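Side-chain contacts in putative rRNA methylase (Clostridium thermocellum ATCC 27405, PDB 3EEY), which binds S-adenosylmethionine and is probably a methyltransferase, with ribosomal RNA as its presumed substrate: residues F53-K58 and H109-R114; F99-L104 and E116-A121; V137-G142 and E148-V153. All blocks are in the same frame, centred on the assembly; numbering follows the deposited sequence.

Contact 1: residues F53-K58 and H109-R114; sequences FDIQDK and HSISTR. With SAM (S-adenosylmethionine), chain K; SO4 (sulfate ion), chain M.
I111 packs on the end of Q56, beside the ribose hydroxyl O2' of S-adenosylmethionine that Q56 binds, with I55 next to them. The methyl CG2 of I111 lies 3.5 Å from the amide nitrogen NE2 of Q56, whose chain runs slantwise past the isoleucine. The same methyl touches CD1 of I55 at 4.0 Å, a purely apolar approach. With chi1 of -54°, I111 turns CG2 opposite its backbone N, and it is this branch that faces both partners. The Q56 chain runs out extended past CG, and its NE2 donates to the ribose hydroxyl O2' of the cofactor over 2.9 Å, rather bent at 131°. That hydroxyl is gripped from a second direction, giving its proton to OD1 of D54 at 2.7 Å, while the neighbouring O3' gives its own to OD2 of D54. An acidic residue at the C-terminal end of the second strand, taking both ribose hydroxyls, is the classic mark of Rossmann-like methyltransferases. OD1 of D54 also accepts from the backbone N of Q56, an Asx turn just ahead of helix 57-69. I55 lays its side chain against the adenine, CD1 3.5 Å from N7, and CG2 of T113 approaches C8 of the same base. Segment 53-58 leads from strand 49-53 into helix 57-69, with Q56 as its N-cap, and the loop holding I111 leads from strand 94-101 into helix 115-128.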
loop_
_atom_site.group_PDB
_atom_site.type_symbol
_atom_site.label_atom_id
_atom_site.label_comp_id
_atom_site.label_asym_id
_atom_site.label_seq_id
_atom_site.Cartn_x
_atom_site.Cartn_y
_atom_site.Cartn_z
ATOM N N PHE A 53 -20.994 -12.881 7.798
ATOM C CA PHE A 53 -21.279 -12.720 9.217
ATOM C C PHE A 53 -21.776 -11.320 9.514
ATOM O O PHE A 53 -21.238 -10.345 8.981
ATOM C CB PHE A 53 -20.011 -12.955 10.059
ATOM C CG PHE A 53 -19.552 -14.381 10.099
ATOM C CD1 PHE A 53 -20.031 -15.256 11.077
ATOM C CD2 PHE A 53 -18.626 -14.852 9.179
ATOM C CE1 PHE A 53 -19.606 -16.581 11.123
ATOM C CE2 PHE A 53 -18.200 -16.175 9.213
ATOM C CZ PHE A 53 -18.700 -17.042 10.182
ATOM N N ASP A 54 -22.792 -11.229 10.366
ATOM C CA ASP A 54 -23.186 -9.976 11.005
ATOM C C ASP A 54 -24.006 -10.278 12.257
ATOM O O ASP A 54 -24.543 -11.377 12.408
ATOM C CB ASP A 54 -23.974 -9.077 10.050
ATOM C CG ASP A 54 -23.713 -7.599 10.293
ATOM O OD1 ASP A 54 -24.056 -7.088 11.378
ATOM O OD2 ASP A 54 -23.170 -6.935 9.389
ATOM N N ILE A 55 -24.090 -9.299 13.153
ATOM C CA ILE A 55 -24.810 -9.455 14.415
ATOM C C ILE A 55 -26.193 -8.799 14.385
ATOM O O ILE A 55 -26.944 -8.887 15.359
ATOM C CB ILE A 55 -23.994 -8.921 15.636
ATOM C CG1 ILE A 55 -23.650 -7.436 15.472
ATOM C CG2 ILE A 55 -22.740 -9.756 15.854
ATOM C CD1 ILE A 55 -23.080 -6.788 16.718
ATOM N N GLN A 56 -26.520 -8.148 13.268
ATOM C CA GLN A 56 -27.805 -7.467 13.113
ATOM C C GLN A 56 -28.717 -8.201 12.136
ATOM O O GLN A 56 -28.255 -8.700 11.108
ATOM C CB GLN A 56 -27.599 -6.024 12.651
ATOM C CG GLN A 56 -26.901 -5.126 13.668
ATOM C CD GLN A 56 -26.882 -3.661 13.255
ATOM O OE1 GLN A 56 -27.918 -3.079 12.937
ATOM N NE2 GLN A 56 -25.698 -3.057 13.269
ATOM N N ASP A 57 -30.007 -8.258 12.475
ATOM C CA ASP A 57 -31.035 -8.874 11.629
ATOM C C ASP A 57 -31.296 -8.054 10.372
ATOM O O ASP A 57 -31.597 -8.611 9.312
ATOM C CB ASP A 57 -32.345 -9.045 12.405
ATOM C CG ASP A 57 -32.312 -10.217 13.368
ATOM O OD1 ASP A 57 -32.002 -11.349 12.937
ATOM O OD2 ASP A 57 -32.614 -10.005 14.560
ATOM N N LYS A 58 -31.180 -6.733 10.515
ATOM C CA LYS A 58 -31.349 -5.775 9.422
ATOM C C LYS A 58 -30.268 -5.965 8.356
ATOM O O LYS A 58 -30.543 -5.890 7.158
ATOM C CB LYS A 58 -31.313 -4.346 9.981
ATOM C CG LYS A 58 -31.550 -3.243 8.963
ATOM C CD LYS A 58 -31.377 -1.863 9.593
ATOM C CE LYS A 58 -31.262 -0.763 8.542
ATOM N NZ LYS A 58 -32.515 -0.574 7.756
ATOM N N HIS A 109 -26.060 3.724 14.476
ATOM C CA HIS A 109 -24.693 4.236 14.631
ATOM C C HIS A 109 -23.971 3.761 15.896
ATOM O O HIS A 109 -22.737 3.798 15.960
ATOM C CB HIS A 109 -24.690 5.769 14.575
ATOM C CG HIS A 109 -24.624 6.325 13.185
ATOM N ND1 HIS A 109 -23.796 7.371 12.842
ATOM C CD2 HIS A 109 -25.276 5.974 12.050
ATOM C CE1 HIS A 109 -23.947 7.648 11.559
ATOM N NE2 HIS A 109 -24.837 6.813 11.054
ATOM N N SER A 110 -24.744 3.323 16.891
ATOM C CA SER A 110 -24.196 2.874 18.172
ATOM C C SER A 110 -23.805 1.390 18.175
ATOM O O SER A 110 -23.046 0.953 19.039
ATOM C CB SER A 110 -25.163 3.191 19.321
ATOM O OG SER A 110 -26.281 2.320 19.317
ATOM N N ILE A 111 -24.319 0.626 17.213
ATOM C CA ILE A 111 -23.937 -0.784 17.059
ATOM C C ILE A 111 -22.778 -0.932 16.064
ATOM O O ILE A 111 -22.967 -0.936 14.838
ATOM C CB ILE A 111 -25.136 -1.694 16.676
ATOM C CG1 ILE A 111 -26.286 -1.515 17.678
ATOM C CG2 ILE A 111 -24.694 -3.160 16.619
ATOM C CD1 ILE A 111 -27.618 -2.101 17.234
ATOM N N SER A 112 -21.573 -1.042 16.614
ATOM C CA SER A 112 -20.356 -1.105 15.814
ATOM C C SER A 112 -19.386 -2.167 16.326
ATOM O O SER A 112 -19.553 -2.700 17.429
ATOM C CB SER A 112 -19.670 0.267 15.765
ATOM O OG SER A 112 -19.410 0.766 17.064
ATOM N N THR A 113 -18.380 -2.466 15.504
ATOM C CA THR A 113 -17.343 -3.429 15.844
ATOM C C THR A 113 -16.570 -2.968 17.080
ATOM O O THR A 113 -16.327 -1.774 17.272
ATOM C CB THR A 113 -16.362 -3.685 14.656
ATOM O OG1 THR A 113 -15.827 -2.445 14.178
ATOM C CG2 THR A 113 -17.044 -4.418 13.504
ATOM N N ARG A 114 -16.217 -3.928 17.923
ATOM C CA ARG A 114 -15.501 -3.684 19.178
ATOM C C ARG A 114 -14.086 -4.248 19.064
ATOM O O ARG A 114 -13.902 -5.296 18.445
ATOM C CB ARG A 114 -16.219 -4.396 20.332
ATOM C CG ARG A 114 -17.480 -3.724 20.841
ATOM C CD ARG A 114 -18.286 -4.707 21.681
ATOM N NE ARG A 114 -19.110 -4.040 22.687
ATOM C CZ ARG A 114 -18.747 -3.847 23.955
ATOM N NH1 ARG A 114 -17.565 -4.271 24.390
ATOM N NH2 ARG A 114 -19.570 -3.229 24.792
HETATM N N SAM K . -18.826 -4.438 4.210
HETATM C CA SAM K . -20.060 -3.749 4.704
HETATM C C SAM K . -20.932 -3.234 3.556
HETATM O O SAM K . -21.788 -2.358 3.722
HETATM O OXT SAM K . -20.804 -3.704 2.426
HETATM C CB SAM K . -19.700 -2.653 5.700
HETATM C CG SAM K . -19.523 -3.188 7.118
HETATM S SD SAM K . -20.035 -2.018 8.406
HETATM C CE SAM K . -18.680 -0.815 8.313
HETATM C "C5'" SAM K . -19.647 -2.980 9.893
HETATM C "C4'" SAM K . -20.639 -4.135 10.064
HETATM O "O4'" SAM K . -20.144 -5.105 10.968
HETATM C "C3'" SAM K . -21.990 -3.667 10.603
HETATM O "O3'" SAM K . -23.002 -4.164 9.758
HETATM C "C2'" SAM K . -22.087 -4.275 11.989
HETATM O "O2'" SAM K . -23.410 -4.628 12.350
HETATM C "C1'" SAM K . -21.184 -5.495 11.845
HETATM N N9 SAM K . -20.641 -5.989 13.126
HETATM C C8 SAM K . -20.450 -5.304 14.303
HETATM N N7 SAM K . -19.933 -6.163 15.216
HETATM C C5 SAM K . -19.796 -7.379 14.633
HETATM C C6 SAM K . -19.331 -8.609 15.087
HETATM N N6 SAM K . -18.886 -8.776 16.330
HETATM N N1 SAM K . -19.335 -9.681 14.223
HETATM C C2 SAM K . -19.788 -9.567 12.927
HETATM N N3 SAM K . -20.235 -8.349 12.484
HETATM C C4 SAM K . -20.243 -7.279 13.321
HETATM S S SO4 M . -23.925 6.504 7.473
HETATM O O1 SO4 M . -24.976 5.902 8.289
HETATM O O2 SO4 M . -23.688 7.873 7.923
HETATM O O3 SO4 M . -22.696 5.728 7.612
HETATM O O4 SO4 M . -24.338 6.510 6.071
#

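Contact 2: residues F99-L104 and E116-A121; sequences FNLGYL and ETTIQA. With SAM (S-adenosylmethionine), chain K.
Strand 94-101 of the Rossmann-like sheet packs here against helix 115-128, through L101 on T118 and F99 on A121. Both methyls of L101 meet the T118 methyl end-on: CD2 of L101 is 3.8 Å from CG2 of T118, and CD1 of L101 is 3.9 Å from the same methyl. In T118, chi1 of -58° turns CG2 opposite the backbone N and into the leucine fork, while OG1, beside the backbone N, is hydrogen-bonded to the carbonyl O of R114. One helical turn on, the methyl CB of A121 sits at the ring edge of F99, near its plane, 3.7 Å from CE1. All four residues are buried. In this fold the parallel strands deliver their C-terminal ends to the cofactor, and 94-101 does so: beyond L101 the chain turns along S-adenosylmethionine. The carbonyl O of N100 is 3.4 Å from the transferable methyl CE, and O of Y103 lies 3.3 Å from it. G102, at phi 147°, takes backbone angles that suit glycine, and its O approaches C5' of the cofactor. The F99 ring also meets the ring of H83, with planes at about 60°.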
loop_
_atom_site.group_PDB
_atom_site.type_symbol
_atom_site.label_atom_id
_atom_site.label_comp_id
_atom_site.label_asym_id
_atom_site.label_seq_id
_atom_site.Cartn_x
_atom_site.Cartn_y
_atom_site.Cartn_z
ATOM N N PHE A 99 -12.537 -7.630 6.359
ATOM C CA PHE A 99 -13.064 -6.866 7.498
ATOM C C PHE A 99 -13.295 -5.428 7.085
ATOM O O PHE A 99 -12.436 -4.794 6.455
ATOM C CB PHE A 99 -12.083 -6.874 8.671
ATOM C CG PHE A 99 -12.033 -8.165 9.410
ATOM C CD1 PHE A 99 -12.838 -8.374 10.521
ATOM C CD2 PHE A 99 -11.177 -9.172 9.006
ATOM C CE1 PHE A 99 -12.785 -9.567 11.211
ATOM C CE2 PHE A 99 -11.113 -10.369 9.693
ATOM C CZ PHE A 99 -11.918 -10.575 10.785
ATOM N N ASN A 100 -14.456 -4.913 7.449
ATOM C CA ASN A 100 -14.783 -3.514 7.241
ATOM C C ASN A 100 -15.272 -2.954 8.574
ATOM O O ASN A 100 -16.396 -3.216 8.986
ATOM C CB ASN A 100 -15.851 -3.418 6.156
ATOM C CG ASN A 100 -15.747 -2.160 5.344
ATOM O OD1 ASN A 100 -16.239 -1.114 5.750
ATOM N ND2 ASN A 100 -15.109 -2.253 4.181
ATOM N N LEU A 101 -14.416 -2.202 9.259
ATOM C CA LEU A 101 -14.633 -1.875 10.670
ATOM C C LEU A 101 -15.366 -0.563 10.906
ATOM O O LEU A 101 -14.970 0.473 10.394
ATOM C CB LEU A 101 -13.296 -1.847 11.421
ATOM C CG LEU A 101 -12.410 -3.091 11.402
ATOM C CD1 LEU A 101 -11.255 -2.871 12.367
ATOM C CD2 LEU A 101 -13.213 -4.312 11.796
ATOM N N GLY A 102 -16.418 -0.622 11.719
ATOM C CA GLY A 102 -17.229 0.548 12.066
ATOM C C GLY A 102 -18.683 0.159 12.264
ATOM O O GLY A 102 -18.975 -0.976 12.637
ATOM N N TYR A 103 -19.600 1.094 12.012
ATOM C CA TYR A 103 -21.047 0.815 12.096
ATOM C C TYR A 103 -21.693 0.608 10.720
ATOM O O TYR A 103 -21.086 0.930 9.695
ATOM C CB TYR A 103 -21.791 1.923 12.868
ATOM C CG TYR A 103 -21.485 3.337 12.417
ATOM C CD1 TYR A 103 -20.701 4.178 13.204
ATOM C CD2 TYR A 103 -21.978 3.836 11.207
ATOM C CE1 TYR A 103 -20.411 5.481 12.800
ATOM C CE2 TYR A 103 -21.686 5.137 10.787
ATOM C CZ TYR A 103 -20.908 5.956 11.593
ATOM O OH TYR A 103 -20.617 7.246 11.198
ATOM N N LEU A 104 -22.923 0.090 10.713
ATOM C CA LEU A 104 -23.714 -0.076 9.486
ATOM C C LEU A 104 -24.150 1.273 8.894
ATOM O O LEU A 104 -24.773 2.082 9.593
ATOM C CB LEU A 104 -24.937 -0.970 9.749
ATOM C CG LEU A 104 -26.004 -1.191 8.663
ATOM C CD1 LEU A 104 -25.444 -1.866 7.432
ATOM C CD2 LEU A 104 -27.166 -2.006 9.207
ATOM N N GLU A 116 -12.065 -5.860 21.171
ATOM C CA GLU A 116 -11.953 -7.206 21.752
ATOM C C GLU A 116 -12.338 -8.304 20.766
ATOM O O GLU A 116 -11.582 -9.254 20.556
ATOM C CB GLU A 116 -12.845 -7.340 22.995
ATOM C CG GLU A 116 -12.902 -6.109 23.920
ATOM C CD GLU A 116 -14.023 -5.127 23.564
ATOM O OE1 GLU A 116 -13.732 -3.914 23.456
ATOM O OE2 GLU A 116 -15.185 -5.561 23.391
ATOM N N THR A 117 -13.512 -8.141 20.154
ATOM C CA THR A 117 -14.095 -9.147 19.268
ATOM C C THR A 117 -13.448 -9.119 17.891
ATOM O O THR A 117 -13.334 -10.157 17.231
ATOM C CB THR A 117 -15.643 -9.006 19.176
ATOM O OG1 THR A 117 -16.000 -7.640 18.943
ATOM C CG2 THR A 117 -16.301 -9.440 20.478
ATOM N N THR A 118 -13.021 -7.930 17.463
ATOM C CA THR A 118 -12.295 -7.770 16.197
ATOM C C THR A 118 -10.957 -8.495 16.260
ATOM O O THR A 118 -10.633 -9.269 15.356
ATOM C CB THR A 118 -12.087 -6.291 15.819
ATOM O OG1 THR A 118 -13.358 -5.634 15.723
ATOM C CG2 THR A 118 -11.362 -6.172 14.481
ATOM N N ILE A 119 -10.210 -8.265 17.344
ATOM C CA ILE A 119 -8.938 -8.953 17.595
ATOM C C ILE A 119 -9.114 -10.485 17.645
ATOM O O ILE A 119 -8.330 -11.226 17.047
ATOM C CB ILE A 119 -8.237 -8.384 18.879
ATOM C CG1 ILE A 119 -7.666 -6.994 18.592
ATOM C CG2 ILE A 119 -7.126 -9.299 19.365
ATOM C CD1 ILE A 119 -7.482 -6.122 19.812
ATOM N N GLN A 120 -10.152 -10.943 18.344
ATOM C CA GLN A 120 -10.529 -12.361 18.367
ATOM C C GLN A 120 -10.782 -12.921 16.970
ATOM O O GLN A 120 -10.215 -13.953 16.612
ATOM C CB GLN A 120 -11.797 -12.571 19.185
ATOM C CG GLN A 120 -11.609 -12.799 20.649
ATOM C CD GLN A 120 -12.877 -13.325 21.266
ATOM O OE1 GLN A 120 -13.259 -14.475 21.030
ATOM N NE2 GLN A 120 -13.556 -12.480 22.042
ATOM N N ALA A 121 -11.637 -12.242 16.195
ATOM C CA ALA A 121 -11.949 -12.653 14.811
ATOM C C ALA A 121 -10.729 -12.653 13.915
ATOM O O ALA A 121 -10.595 -13.535 13.064
ATOM C CB ALA A 121 -13.001 -11.775 14.217
HETATM N N SAM K . -18.826 -4.438 4.210
HETATM C CA SAM K . -20.060 -3.749 4.704
HETATM C C SAM K . -20.932 -3.234 3.556
HETATM O O SAM K . -21.788 -2.358 3.722
HETATM O OXT SAM K . -20.804 -3.704 2.426
HETATM C CB SAM K . -19.700 -2.653 5.700
HETATM C CG SAM K . -19.523 -3.188 7.118
HETATM S SD SAM K . -20.035 -2.018 8.406
HETATM C CE SAM K . -18.680 -0.815 8.313
HETATM C "C5'" SAM K . -19.647 -2.980 9.893
HETATM C "C4'" SAM K . -20.639 -4.135 10.064
HETATM O "O4'" SAM K . -20.144 -5.105 10.968
HETATM C "C3'" SAM K . -21.990 -3.667 10.603
HETATM O "O3'" SAM K . -23.002 -4.164 9.758
HETATM C "C2'" SAM K . -22.087 -4.275 11.989
HETATM O "O2'" SAM K . -23.410 -4.628 12.350
HETATM C "C1'" SAM K . -21.184 -5.495 11.845
HETATM N N9 SAM K . -20.641 -5.989 13.126
HETATM C C8 SAM K . -20.450 -5.304 14.303
HETATM N N7 SAM K . -19.933 -6.163 15.216
HETATM C C5 SAM K . -19.796 -7.379 14.633
HETATM C C6 SAM K . -19.331 -8.609 15.087
HETATM N N6 SAM K . -18.886 -8.776 16.330
HETATM N N1 SAM K . -19.335 -9.681 14.223
HETATM C C2 SAM K . -19.788 -9.567 12.927
HETATM N N3 SAM K . -20.235 -8.349 12.484
HETATM C C4 SAM K . -20.243 -7.279 13.321
#

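Contact 3: residues V137-G142 and E148-V153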
loop_
_atom_site.group_PDB
_atom_site.type_symbol
_atom_site.label_atom_id
_atom_site.label_comp_id
_atom_site.label_asym_id
_atom_site.label_seq_id
_atom_site.Cartn_x
_atom_site.Cartn_y
_atom_site.Cartn_z
ATOM N N VAL A 137 -8.345 -5.450 6.004
ATOM C CA VAL A 137 -9.048 -4.745 7.078
ATOM C C VAL A 137 -9.121 -3.259 6.714
ATOM O O VAL A 137 -8.107 -2.558 6.706
ATOM C CB VAL A 137 -8.326 -4.918 8.450
ATOM C CG1 VAL A 137 -9.191 -4.414 9.595
ATOM C CG2 VAL A 137 -7.937 -6.364 8.689
ATOM N N VAL A 138 -10.316 -2.783 6.366
ATOM C CA VAL A 138 -10.524 -1.353 6.179
ATOM C C VAL A 138 -10.963 -0.787 7.535
ATOM O O VAL A 138 -11.995 -1.173 8.069
ATOM C CB VAL A 138 -11.548 -1.037 5.055
ATOM C CG1 VAL A 138 -11.674 0.464 4.847
ATOM C CG2 VAL A 138 -11.124 -1.687 3.748
ATOM N N ILE A 139 -10.152 0.096 8.104
ATOM C CA ILE A 139 -10.412 0.645 9.429
ATOM C C ILE A 139 -10.966 2.056 9.299
ATOM O O ILE A 139 -10.291 2.955 8.802
ATOM C CB ILE A 139 -9.132 0.673 10.315
ATOM C CG1 ILE A 139 -8.544 -0.734 10.474
ATOM C CG2 ILE A 139 -9.443 1.284 11.685
ATOM C CD1 ILE A 139 -7.146 -0.773 11.089
ATOM N N TYR A 140 -12.210 2.238 9.731
ATOM C CA TYR A 140 -12.806 3.562 9.856
ATOM C C TYR A 140 -12.733 3.999 11.296
ATOM O O TYR A 140 -12.868 3.189 12.211
ATOM C CB TYR A 140 -14.261 3.560 9.438
ATOM C CG TYR A 140 -14.502 3.213 7.993
ATOM C CD1 TYR A 140 -14.748 4.209 7.054
ATOM C CD2 TYR A 140 -14.515 1.886 7.564
ATOM C CE1 TYR A 140 -14.990 3.890 5.716
ATOM C CE2 TYR A 140 -14.750 1.562 6.240
ATOM C CZ TYR A 140 -14.982 2.561 5.320
ATOM O OH TYR A 140 -15.216 2.237 4.001
ATOM N N TYR A 141 -12.550 5.295 11.488
ATOM C CA TYR A 141 -12.315 5.858 12.806
ATOM C C TYR A 141 -12.734 7.318 12.788
ATOM O O TYR A 141 -13.171 7.819 11.755
ATOM C CB TYR A 141 -10.842 5.686 13.224
ATOM C CG TYR A 141 -9.815 6.334 12.311
ATOM C CD1 TYR A 141 -9.624 5.882 11.005
ATOM C CD2 TYR A 141 -9.010 7.374 12.768
ATOM C CE1 TYR A 141 -8.696 6.461 10.175
ATOM C CE2 TYR A 141 -8.060 7.963 11.938
ATOM C CZ TYR A 141 -7.910 7.499 10.638
ATOM O OH TYR A 141 -6.973 8.065 9.792
ATOM N N GLY A 142 -12.616 7.991 13.931
ATOM C CA GLY A 142 -13.133 9.349 14.085
ATOM C C GLY A 142 -14.641 9.295 14.165
ATOM O O GLY A 142 -15.213 8.218 14.348
ATOM N N GLU A 148 -10.510 4.217 19.469
ATOM C CA GLU A 148 -10.051 3.152 20.355
ATOM C C GLU A 148 -9.835 1.818 19.629
ATOM O O GLU A 148 -8.887 1.092 19.926
ATOM C CB GLU A 148 -11.060 2.996 21.505
ATOM C CG GLU A 148 -10.730 1.954 22.578
ATOM C CD GLU A 148 -11.983 1.358 23.229
ATOM O OE1 GLU A 148 -13.118 1.724 22.838
ATOM O OE2 GLU A 148 -11.830 0.509 24.133
ATOM N N GLU A 149 -10.726 1.511 18.689
ATOM C CA GLU A 149 -10.635 0.293 17.891
ATOM C C GLU A 149 -9.444 0.309 16.953
ATOM O O GLU A 149 -8.707 -0.678 16.885
ATOM C CB GLU A 149 -11.923 0.040 17.102
ATOM C CG GLU A 149 -11.849 -1.229 16.267
ATOM C CD GLU A 149 -13.165 -1.626 15.672
ATOM O OE1 GLU A 149 -13.887 -0.751 15.145
ATOM O OE2 GLU A 149 -13.462 -2.830 15.710
ATOM N N LYS A 150 -9.257 1.428 16.252
ATOM C CA LYS A 150 -8.096 1.633 15.387
ATOM C C LYS A 150 -6.792 1.389 16.152
ATOM O O LYS A 150 -5.957 0.584 15.718
ATOM C CB LYS A 150 -8.091 3.046 14.778
ATOM C CG LYS A 150 -6.903 3.307 13.844
ATOM C CD LYS A 150 -6.627 4.791 13.619
ATOM C CE LYS A 150 -5.798 5.425 14.726
ATOM N NZ LYS A 150 -4.393 5.706 14.301
ATOM N N GLU A 151 -6.656 2.056 17.301
ATOM C CA GLU A 151 -5.450 1.993 18.125
ATOM C C GLU A 151 -5.150 0.586 18.636
ATOM O O GLU A 151 -4.022 0.119 18.514
ATOM C CB GLU A 151 -5.553 2.984 19.292
ATOM C CG GLU A 151 -5.489 4.447 18.877
ATOM C CD GLU A 151 -4.075 4.905 18.576
ATOM O OE1 GLU A 151 -3.311 5.167 19.534
ATOM O OE2 GLU A 151 -3.731 5.004 17.377
ATOM N N LYS A 152 -6.162 -0.096 19.166
ATOM C CA LYS A 152 -5.969 -1.440 19.697
ATOM C C LYS A 152 -5.716 -2.501 18.625
ATOM O O LYS A 152 -4.819 -3.329 18.798
ATOM C CB LYS A 152 -7.125 -1.848 20.620
ATOM C CG LYS A 152 -7.151 -1.072 21.920
ATOM C CD LYS A 152 -8.315 -1.463 22.812
ATOM C CE LYS A 152 -8.350 -0.585 24.063
ATOM N NZ LYS A 152 -9.566 -0.831 24.890
ATOM N N VAL A 153 -6.491 -2.472 17.532
ATOM C CA VAL A 153 -6.312 -3.410 16.421
ATOM C C VAL A 153 -4.903 -3.318 15.825
ATOM O O VAL A 153 -4.245 -4.342 15.605
ATOM C CB VAL A 153 -7.395 -3.224 15.306
ATOM C CG1 VAL A 153 -7.025 -3.974 14.045
ATOM C CG2 VAL A 153 -8.757 -3.693 15.794
#
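K150 of helix 148-157 lies over I139, the last residue of strand 133-139, and over Y141 just beyond it, in the strand-loop-helix passage of the Rossmann-like methyltransferase fold, where only a short loop separates the two elements. CB of K150 meets the methyl CG2 of I139 at 3.8 Å and also comes near CB of Y141. The next carbon, CG, stays against that same isoleucine methyl, the lysine passing roughly perpendicular to the isoleucine. CG2 of I139 gets there because chi1 of -58° sends it opposite the backbone N, while CG1 runs beside the N and carries CD1 toward V153, whose CG1 is 4.4 Å away.

CD of K150 then leaves the isoleucine and rises over one face of the Y141 ring, a CH-pi contact 3.8 Å from the centroid and 16° off the ring normal. It is displaced toward the rim, and CD of K150 is 3.6 Å from CD2 of Y141, its nearest ring atom. The hydroxyl of Y141 is hydrogen-bonded to the carbonyl O of P179, which limits how the ring can swing. The lysine chain bends at chi3 and again at chi4, lifting the ammonium off the ring: NZ of K150 is 5.4 Å from the centroid of Y141, at most a weak cation-pi attraction.

I181 of strand 181-187, the antiparallel neighbour of 133-139, touches both Y141 and K150, and V153 also packs on T118 and L122 of helix 115-128. At the tip of the followed chain, NZ of K150 pairs with OE2 of E151 on its own helix, in a weak salt bridge of 3.2 Å.

Contacts 1 and 2 both touch S-adenosylmethionine, with their centres about 9 Å apart: contact 1 lines the ribose and adenine, contact 2 mainly the methyl and sulfonium side. They join where N of T113 probably bonds O of G102 at 3.3 Å. Contact 3 is farther off, the side chain of I139 being about 10 Å from the nearest atom of the cofactor, yet E149 ties it to both others. OE1 of E149 lies 2.8 Å from OG1 of T113 in contact 1, and OE2 of E149 is 2.8 Å from OG1 of T118 in contact 2. Strands 94-101 and 133-139 are sheet neighbours, joined by N of L101 and O of V138 at 2.9 Å.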